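Local coordinates for uncharacterized protein orp (Desulfovibrio gigas, PDB 2WFB), which probably binds a mixed molybdenum-copper sulphide cluster, which this apo form lacks, and may serve in metal-cluster biosynthesis, at residues D21-F24 with G25-A28; K79-Q82 with A83-A87; V104-L108 with D109-P113. All blocks are in the same frame, centred on the assembly; numbering follows the deposited sequence. Where two conformers were deposited one is given.

Contact 1: residues D21-F24 with G25-A28; sequences DPRF and GRAA. With ACT (acetate ion), chain E; PO4 (phosphate ion), chain B; PO4 (phosphate ion), chain C.
Asp21 and Ala28 meet across a tight loop through the aspartate carboxylate. CG of Asp21 stands anti to the backbone N (chi1 -161°), which brings the carboxylate to the far end of the 25-28 segment, at Ala27 and Ala28. Its OD1 takes the backbone N of Arg23 at 3.1 Å, an Asx turn. Its OD2 receives the backbone N of Ala28 at 3.3 Å, from above the carboxylate plane. A water donates to the same OD2 and to Arg26 O. OD2 of this buried acid thus has two donors, Ala28 N and the water, and OD1 has Arg23 N.

The loop joins strand 6-11 to strand 29-34 of the mixed sheet and lies within the dinitrogenase iron-molybdenum cofactor family region. Between the two strands Phe24 to Ala27 form a type I beta turn. It is closed by Ala27 N bonding to Phe24 O at 3.1 Å. CB of Ala27 lies 3.4 Å from Arg23 O.

Arg26 can be followed outward. Its CB lies over one face of the Arg23 guanidinium, 3.5 Å from NH2 of Arg23. CG and CD run on in an extended chain to NE. NE then donates to O3 of a phosphate (chain C) at 3.2 Å. NH2 donates to O4 of that phosphate at 2.9 Å and also bonds to Leu51 O. NH1 turns to the acetate O at 3.1 Å. Next to this, Gly25 N gives a nearly straight bond (170°) to O1 of another phosphate (chain B), which Gly77 N and Lys120 NZ also hold.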
loop_
_atom_site.group_PDB
_atom_site.type_symbol
_atom_site.label_atom_id
_atom_site.label_comp_id
_atom_site.label_asym_id
_atom_site.label_seq_id
_atom_site.Cartn_x
_atom_site.Cartn_y
_atom_site.Cartn_z
ATOM N N ASP A 21 3.428 -6.779 4.052
ATOM C CA ASP A 21 4.832 -6.742 3.657
ATOM C C ASP A 21 5.402 -5.446 4.228
ATOM O O ASP A 21 4.868 -4.386 3.927
ATOM C CB ASP A 21 4.909 -6.713 2.125
ATOM C CG ASP A 21 6.276 -7.130 1.583
ATOM O OD1 ASP A 21 7.318 -6.687 2.113
ATOM O OD2 ASP A 21 6.292 -7.916 0.613
ATOM N N PRO A 22 6.495 -5.506 5.032
ATOM C CA PRO A 22 7.094 -4.262 5.535
ATOM C C PRO A 22 7.626 -3.337 4.433
ATOM O O PRO A 22 7.876 -2.172 4.691
ATOM C CB PRO A 22 8.264 -4.732 6.413
ATOM C CG PRO A 22 8.093 -6.165 6.583
ATOM C CD PRO A 22 7.251 -6.690 5.466
ATOM N N ARG A 23 7.788 -3.848 3.220
ATOM C CA ARG A 23 8.396 -3.056 2.168
ATOM C C ARG A 23 7.346 -2.577 1.212
ATOM O O ARG A 23 6.273 -3.184 1.079
ATOM C CB ARG A 23 9.432 -3.878 1.421
ATOM C CG ARG A 23 10.604 -4.174 2.275
ATOM C CD ARG A 23 11.222 -5.434 1.816
ATOM N NE ARG A 23 12.184 -5.090 0.819
ATOM C CZ ARG A 23 12.595 -5.885 -0.156
ATOM N NH1 ARG A 23 12.112 -7.112 -0.310
ATOM N NH2 ARG A 23 13.495 -5.425 -0.980
ATOM N N PHE A 24 7.642 -1.468 0.559
ATOM C CA PHE A 24 6.698 -0.900 -0.389
ATOM C C PHE A 24 7.056 -1.165 -1.855
ATOM O O PHE A 24 6.372 -1.928 -2.525
ATOM C CB PHE A 24 6.458 0.592 -0.158
ATOM C CG PHE A 24 5.684 1.229 -1.280
ATOM C CD1 PHE A 24 4.357 0.845 -1.530
ATOM C CD2 PHE A 24 6.291 2.141 -2.135
ATOM C CE1 PHE A 24 3.651 1.401 -2.584
ATOM C CE2 PHE A 24 5.582 2.686 -3.192
ATOM C CZ PHE A 24 4.236 2.307 -3.402
ATOM N N GLY A 25 8.122 -0.539 -2.356
ATOM C CA GLY A 25 8.475 -0.644 -3.774
ATOM C C GLY A 25 8.734 -2.060 -4.237
ATOM O O GLY A 25 8.422 -2.415 -5.384
ATOM N N ARG A 26 9.266 -2.872 -3.324
ATOM C CA ARG A 26 9.644 -4.247 -3.604
ATOM C C ARG A 26 8.759 -5.263 -2.863
ATOM O O ARG A 26 9.153 -6.434 -2.687
ATOM C CB ARG A 26 11.155 -4.453 -3.326
ATOM C CG ARG A 26 12.012 -3.536 -4.246
ATOM C CD ARG A 26 13.520 -3.543 -4.001
ATOM N NE ARG A 26 14.113 -2.552 -4.896
ATOM C CZ ARG A 26 14.478 -2.775 -6.161
ATOM N NH1 ARG A 26 14.352 -3.971 -6.712
ATOM N NH2 ARG A 26 14.980 -1.781 -6.886
ATOM N N ALA A 27 7.564 -4.833 -2.445
ATOM C CA ALA A 27 6.540 -5.769 -1.971
ATOM C C ALA A 27 6.219 -6.800 -3.040
ATOM O O ALA A 27 6.288 -6.515 -4.239
ATOM C CB ALA A 27 5.259 -5.010 -1.585
ATOM N N ALA A 28 5.838 -8.006 -2.631
ATOM C CA ALA A 28 5.366 -9.025 -3.608
ATOM C C ALA A 28 4.140 -8.507 -4.408
ATOM O O ALA A 28 3.988 -8.779 -5.605
ATOM C CB ALA A 28 5.042 -10.384 -2.898
HETATM C C ACT E . 13.571 -7.163 -4.567
HETATM O O ACT E . 13.607 -6.764 -5.735
HETATM O OXT ACT E . 12.898 -8.168 -4.224
HETATM C CH3 ACT E . 14.308 -6.366 -3.599
HETATM P P PO4 B . 10.954 2.037 -1.501
HETATM O O1 PO4 B . 10.083 1.095 -0.777
HETATM O O2 PO4 B . 10.726 3.399 -0.937
HETATM O O3 PO4 B . 12.377 1.635 -1.343
HETATM O O4 PO4 B . 10.585 2.022 -2.965
HETATM P P PO4 C . 13.817 1.615 -4.863
HETATM O O1 PO4 C . 12.536 2.400 -4.998
HETATM O O2 PO4 C . 14.891 2.581 -4.458
HETATM O O3 PO4 C . 13.606 0.483 -3.869
HETATM O O4 PO4 C . 14.180 0.966 -6.169
HETATM O O HOH W 1 8.868 -8.112 -0.461
#

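Contact 2: residues K79-Q82 with A83-A87; sequences KAFQ and ALQAA. With PO4 (phosphate ion), chain D.
Helix 78-86 is the crossover helix of the beta-alpha-beta unit formed with strands 68-72 and 90-92, and within it Phe81 and Gln85 meet one turn apart. CG of Phe81 is anti to the backbone N (chi1 -165°), and the ring leans along the helix toward Gln85. CE2 of the ring comes to 3.5 Å from CD of Gln85. The ring and amide planes are turned 45° to each other, so the two groups do not stack flat. Gln85 reaches the ring with an extended chain, its CG lying alongside the same CE2. The aromatic carbon thus touches both the aliphatic stem and the amide carbon of the glutamine.

The backbone beneath is regular alpha helix. Ala83 N bonds to Lys79 O, Leu84 N to Ala80 O, Gln85 N to Phe81 O and Ala86 N to Gln82 O. Side chains also brush the carbonyls of the turn before: CG of Leu84 sits 3.3 Å from Ala80 O, and CB of Ala83 sits 3.4 Å from Lys79 O.

At the first turn the backbone N-H groups meet a phosphate (chain D). Lys79 N donates to O2 of this phosphate at 2.8 Å. Ala80 N donates to O1 of the same ion at 3.0 Å. CB of Ala80 lies 3.2 Å from that O1. The positive end of the helix dipole would be expected to favour an anion here, although this ion is probably from the crystallisation liquor. NZ of Lys79 does not reach this phosphate. On the buried side Phe81 and Leu84 both rest on Val91 of strand 90-92, while Ala83 and Leu84 touch Ala60 of helix 55-66.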
loop_
_atom_site.group_PDB
_atom_site.type_symbol
_atom_site.label_atom_id
_atom_site.label_comp_id
_atom_site.label_asym_id
_atom_site.label_seq_id
_atom_site.Cartn_x
_atom_site.Cartn_y
_atom_site.Cartn_z
ATOM N N LYS A 79 11.508 9.026 -2.580
ATOM C CA LYS A 79 10.980 9.179 -3.921
ATOM C C LYS A 79 9.629 8.466 -4.065
ATOM O O LYS A 79 8.711 8.979 -4.731
ATOM C CB LYS A 79 12.008 8.731 -4.954
ATOM C CG LYS A 79 13.242 9.666 -4.978
ATOM C CD LYS A 79 14.141 9.394 -6.177
ATOM C CE LYS A 79 15.223 10.487 -6.308
ATOM N NZ LYS A 79 16.124 10.281 -7.500
ATOM N N ALA A 80 9.507 7.296 -3.435
ATOM C CA ALA A 80 8.247 6.575 -3.425
ATOM C C ALA A 80 7.177 7.400 -2.730
ATOM O O ALA A 80 6.058 7.504 -3.238
ATOM C CB ALA A 80 8.395 5.243 -2.775
ATOM N N PHE A 81 7.514 7.982 -1.578
ATOM C CA PHE A 81 6.570 8.822 -0.853
ATOM C C PHE A 81 6.075 10.002 -1.701
ATOM O O PHE A 81 4.878 10.302 -1.701
ATOM C CB PHE A 81 7.153 9.356 0.455
ATOM C CG PHE A 81 6.107 9.908 1.384
ATOM C CD1 PHE A 81 5.419 9.057 2.249
ATOM C CD2 PHE A 81 5.786 11.268 1.371
ATOM C CE1 PHE A 81 4.444 9.534 3.085
ATOM C CE2 PHE A 81 4.795 11.773 2.219
ATOM C CZ PHE A 81 4.117 10.912 3.067
ATOM N N GLN A 82 6.993 10.674 -2.395
ATOM C CA GLN A 82 6.636 11.810 -3.267
ATOM C C GLN A 82 5.703 11.379 -4.407
ATOM O O GLN A 82 4.726 12.071 -4.722
ATOM C CB GLN A 82 7.896 12.432 -3.858
ATOM C CG GLN A 82 7.612 13.414 -4.981
ATOM C CD GLN A 82 8.829 13.705 -5.820
ATOM O OE1 GLN A 82 9.940 13.906 -5.294
ATOM N NE2 GLN A 82 8.637 13.733 -7.143
ATOM N N ALA A 83 6.015 10.233 -5.011
ATOM C CA ALA A 83 5.202 9.654 -6.063
ATOM C C ALA A 83 3.779 9.314 -5.574
ATOM O O ALA A 83 2.812 9.582 -6.286
ATOM C CB ALA A 83 5.888 8.442 -6.638
ATOM N N LEU A 84 3.651 8.745 -4.370
ATOM C CA LEU A 84 2.333 8.496 -3.739
ATOM C C LEU A 84 1.517 9.765 -3.453
ATOM O O LEU A 84 0.311 9.814 -3.739
ATOM C CB LEU A 84 2.471 7.653 -2.457
ATOM C CG LEU A 84 3.011 6.248 -2.666
ATOM C CD1 LEU A 84 3.538 5.681 -1.340
ATOM C CD2 LEU A 84 1.957 5.355 -3.282
ATOM N N GLN A 85 2.164 10.782 -2.891
ATOM C CA GLN A 85 1.542 12.081 -2.692
ATOM C C GLN A 85 1.084 12.643 -4.042
ATOM O O GLN A 85 -0.078 13.056 -4.176
ATOM C CB GLN A 85 2.536 13.045 -2.093
ATOM C CG GLN A 85 2.749 12.888 -0.626
ATOM C CD GLN A 85 3.432 14.119 -0.047
ATOM O OE1 GLN A 85 2.973 14.668 0.943
ATOM N NE2 GLN A 85 4.522 14.566 -0.683
ATOM N N ALA A 86 1.992 12.624 -5.037
ATOM C CA ALA A 86 1.677 13.067 -6.401
ATOM C C ALA A 86 0.419 12.363 -6.930
ATOM O O ALA A 86 -0.459 13.004 -7.508
ATOM C CB ALA A 86 2.872 12.860 -7.355
ATOM N N ALA A 87 0.301 11.059 -6.704
ATOM C CA ALA A 87 -0.893 10.318 -7.141
ATOM C C ALA A 87 -2.159 10.580 -6.292
ATOM O O ALA A 87 -3.255 10.111 -6.618
ATOM C CB ALA A 87 -0.585 8.822 -7.263
HETATM P P PO4 D . 13.109 5.535 -2.523
HETATM O O1 PO4 D . 11.618 5.410 -2.448
HETATM O O2 PO4 D . 13.452 7.000 -2.482
HETATM O O3 PO4 D . 13.762 4.760 -1.395
HETATM O O4 PO4 D . 13.609 4.963 -3.820
#

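Contact 3: residues V104-L108 with D109-P113; sequences VQRFL and DGQVP
Phe107 and Val112 face each other where helix 100-108 ends and the chain turns back over its last turn. The apolar contact comes first. CG2 of Val112 lies 4.1 Å from CB of Phe107, and also touches the Phe107 backbone. CB of Val112 stands at the edge of the Phe107 ring, near its plane. With CG2 beside its own backbone N, Val112 directs this branch at the helix. The same branch touches Arg106, with CG2 of Val112 4.0 Å from Arg106 CB.

Two direct backbone bonds make a Schellman motif. Gly110 takes positive phi (78°) as the first residue to leave the helix. Gln111 N bonds to Arg106 O at 3.0 Å, nearly along the C=O axis. Gly110 N reaches Phe107 O at the same length, but from above the carbonyl plane. Apart from the motif, Asp109 N makes an ordinary helical bond to Gln105 O.

One water adds a bridge. It donates to Phe107 O at 2.8 Å and to Val112 O, and accepts from Val112 N. Phe107 O therefore receives both the glycine N-H and the water.

Phe107 also packs on Ile7 of strand 6-11 and on Val70 and Leu72 of strand 68-72, and Val112 touches Leu95. The carbonyls at the helix end thus keep partners beyond the last helical bond: Arg106 O is met by Gln111 N, and Phe107 O by Gly110 N and the water, while CG2 of Val112 packs against the last turn of the helix.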
loop_
_atom_site.group_PDB
_atom_site.type_symbol
_atom_site.label_atom_id
_atom_site.label_comp_id
_atom_site.label_asym_id
_atom_site.label_seq_id
_atom_site.Cartn_x
_atom_site.Cartn_y
_atom_site.Cartn_z
ATOM N N VAL A 104 -6.279 -3.013 7.756
ATOM C CA VAL A 104 -7.410 -2.285 7.198
ATOM C C VAL A 104 -8.355 -1.936 8.341
ATOM O O VAL A 104 -8.781 -0.781 8.451
ATOM C CB VAL A 104 -8.147 -3.077 6.113
ATOM C CG1 VAL A 104 -9.475 -2.422 5.819
ATOM C CG2 VAL A 104 -7.297 -3.158 4.840
ATOM N N GLN A 105 -8.630 -2.915 9.212
ATOM C CA GLN A 105 -9.460 -2.664 10.412
ATOM C C GLN A 105 -8.907 -1.573 11.329
ATOM O O GLN A 105 -9.682 -0.707 11.745
ATOM C CB GLN A 105 -9.779 -3.958 11.189
ATOM C CG GLN A 105 -10.858 -3.793 12.278
ATOM C CD GLN A 105 -12.238 -3.438 11.707
ATOM O OE1 GLN A 105 -12.708 -2.291 11.821
ATOM N NE2 GLN A 105 -12.878 -4.413 11.069
ATOM N N ARG A 106 -7.603 -1.588 11.653
ATOM C CA ARG A 106 -7.002 -0.490 12.464
ATOM C C ARG A 106 -7.092 0.857 11.758
ATOM O O ARG A 106 -7.334 1.872 12.405
ATOM C CB ARG A 106 -5.522 -0.695 12.827
ATOM C CG ARG A 106 -5.229 -1.892 13.698
ATOM C CD ARG A 106 -4.226 -1.623 14.835
ATOM N NE ARG A 106 -3.078 -0.792 14.482
ATOM C CZ ARG A 106 -1.836 -1.001 14.926
ATOM N NH1 ARG A 106 -1.554 -2.047 15.710
ATOM N NH2 ARG A 106 -0.852 -0.184 14.560
ATOM N N PHE A 107 -6.850 0.869 10.446
ATOM C CA PHE A 107 -7.012 2.090 9.658
ATOM C C PHE A 107 -8.446 2.630 9.746
ATOM O O PHE A 107 -8.627 3.801 10.056
ATOM C CB PHE A 107 -6.632 1.917 8.180
ATOM C CG PHE A 107 -7.035 3.100 7.334
ATOM C CD1 PHE A 107 -6.375 4.318 7.461
ATOM C CD2 PHE A 107 -8.112 3.014 6.466
ATOM C CE1 PHE A 107 -6.766 5.437 6.712
ATOM C CE2 PHE A 107 -8.512 4.123 5.718
ATOM C CZ PHE A 107 -7.836 5.333 5.845
ATOM N N LEU A 108 -9.436 1.789 9.459
ATOM C CA LEU A 108 -10.860 2.190 9.547
ATOM C C LEU A 108 -11.314 2.659 10.936
ATOM O O LEU A 108 -12.186 3.542 11.059
ATOM C CB LEU A 108 -11.775 1.076 9.045
ATOM C CG LEU A 108 -11.524 0.727 7.576
ATOM C CD1 LEU A 108 -12.393 -0.435 7.188
ATOM C CD2 LEU A 108 -11.729 1.916 6.639
ATOM N N ASP A 109 -10.713 2.076 11.963
ATOM C CA ASP A 109 -11.004 2.422 13.345
ATOM C C ASP A 109 -10.311 3.715 13.780
ATOM O O ASP A 109 -10.404 4.078 14.926
ATOM C CB ASP A 109 -10.601 1.261 14.286
ATOM C CG ASP A 109 -11.518 0.050 14.170
ATOM O OD1 ASP A 109 -12.550 0.137 13.462
ATOM O OD2 ASP A 109 -11.220 -1.013 14.787
ATOM N N GLY A 110 -9.603 4.400 12.882
ATOM C CA GLY A 110 -8.926 5.651 13.235
ATOM C C GLY A 110 -7.621 5.533 14.006
ATOM O O GLY A 110 -7.136 6.525 14.552
ATOM N N GLN A 111 -7.023 4.340 14.003
ATOM C CA GLN A 111 -5.812 4.056 14.781
ATOM C C GLN A 111 -4.515 4.184 13.961
ATOM O O GLN A 111 -3.418 3.872 14.461
ATOM C CB GLN A 111 -5.897 2.646 15.382
ATOM C CG GLN A 111 -6.744 2.498 16.638
ATOM C CD GLN A 111 -6.944 1.034 17.034
ATOM O OE1 GLN A 111 -7.326 0.194 16.211
ATOM N NE2 GLN A 111 -6.688 0.728 18.297
ATOM N N VAL A 112 -4.636 4.617 12.700
ATOM C CA VAL A 112 -3.489 4.773 11.801
ATOM C C VAL A 112 -3.328 6.223 11.334
ATOM O O VAL A 112 -4.043 6.677 10.437
ATOM C CB VAL A 112 -3.542 3.793 10.568
ATOM C CG1 VAL A 112 -2.281 3.917 9.713
ATOM C CG2 VAL A 112 -3.693 2.359 11.023
ATOM N N PRO A 113 -2.370 6.949 11.928
ATOM C CA PRO A 113 -2.045 8.319 11.525
ATOM C C PRO A 113 -1.567 8.359 10.084
ATOM O O PRO A 113 -0.793 7.484 9.679
ATOM C CB PRO A 113 -0.885 8.672 12.440
ATOM C CG PRO A 113 -1.007 7.728 13.597
ATOM C CD PRO A 113 -1.490 6.469 13.000
HETATM O O HOH W 2 -6.636 5.599 10.860
#

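From the N terminus, strand 6-11 leads into contact 1, which closes a tight turn before strand 29-34. The chain then passes through helix 55-66 and strand 68-72 to contact 2, on the crossover helix before strand 90-92. Contact 3 comes last and folds the tail back over the end of helix 100-108. The three follow in series, with none crossing or enclosing another. Contacts 1 and 2 touch: Phe24 CD2 lies 3.8 Å from Ala80 CB, and Phe24 CZ packs on Leu84 CD2. This ties the 21-28 loop to helix 78-86. Contact 3 stands apart, its centre about 20 Å from that of contact 1 and about 21 Å from that of contact 2.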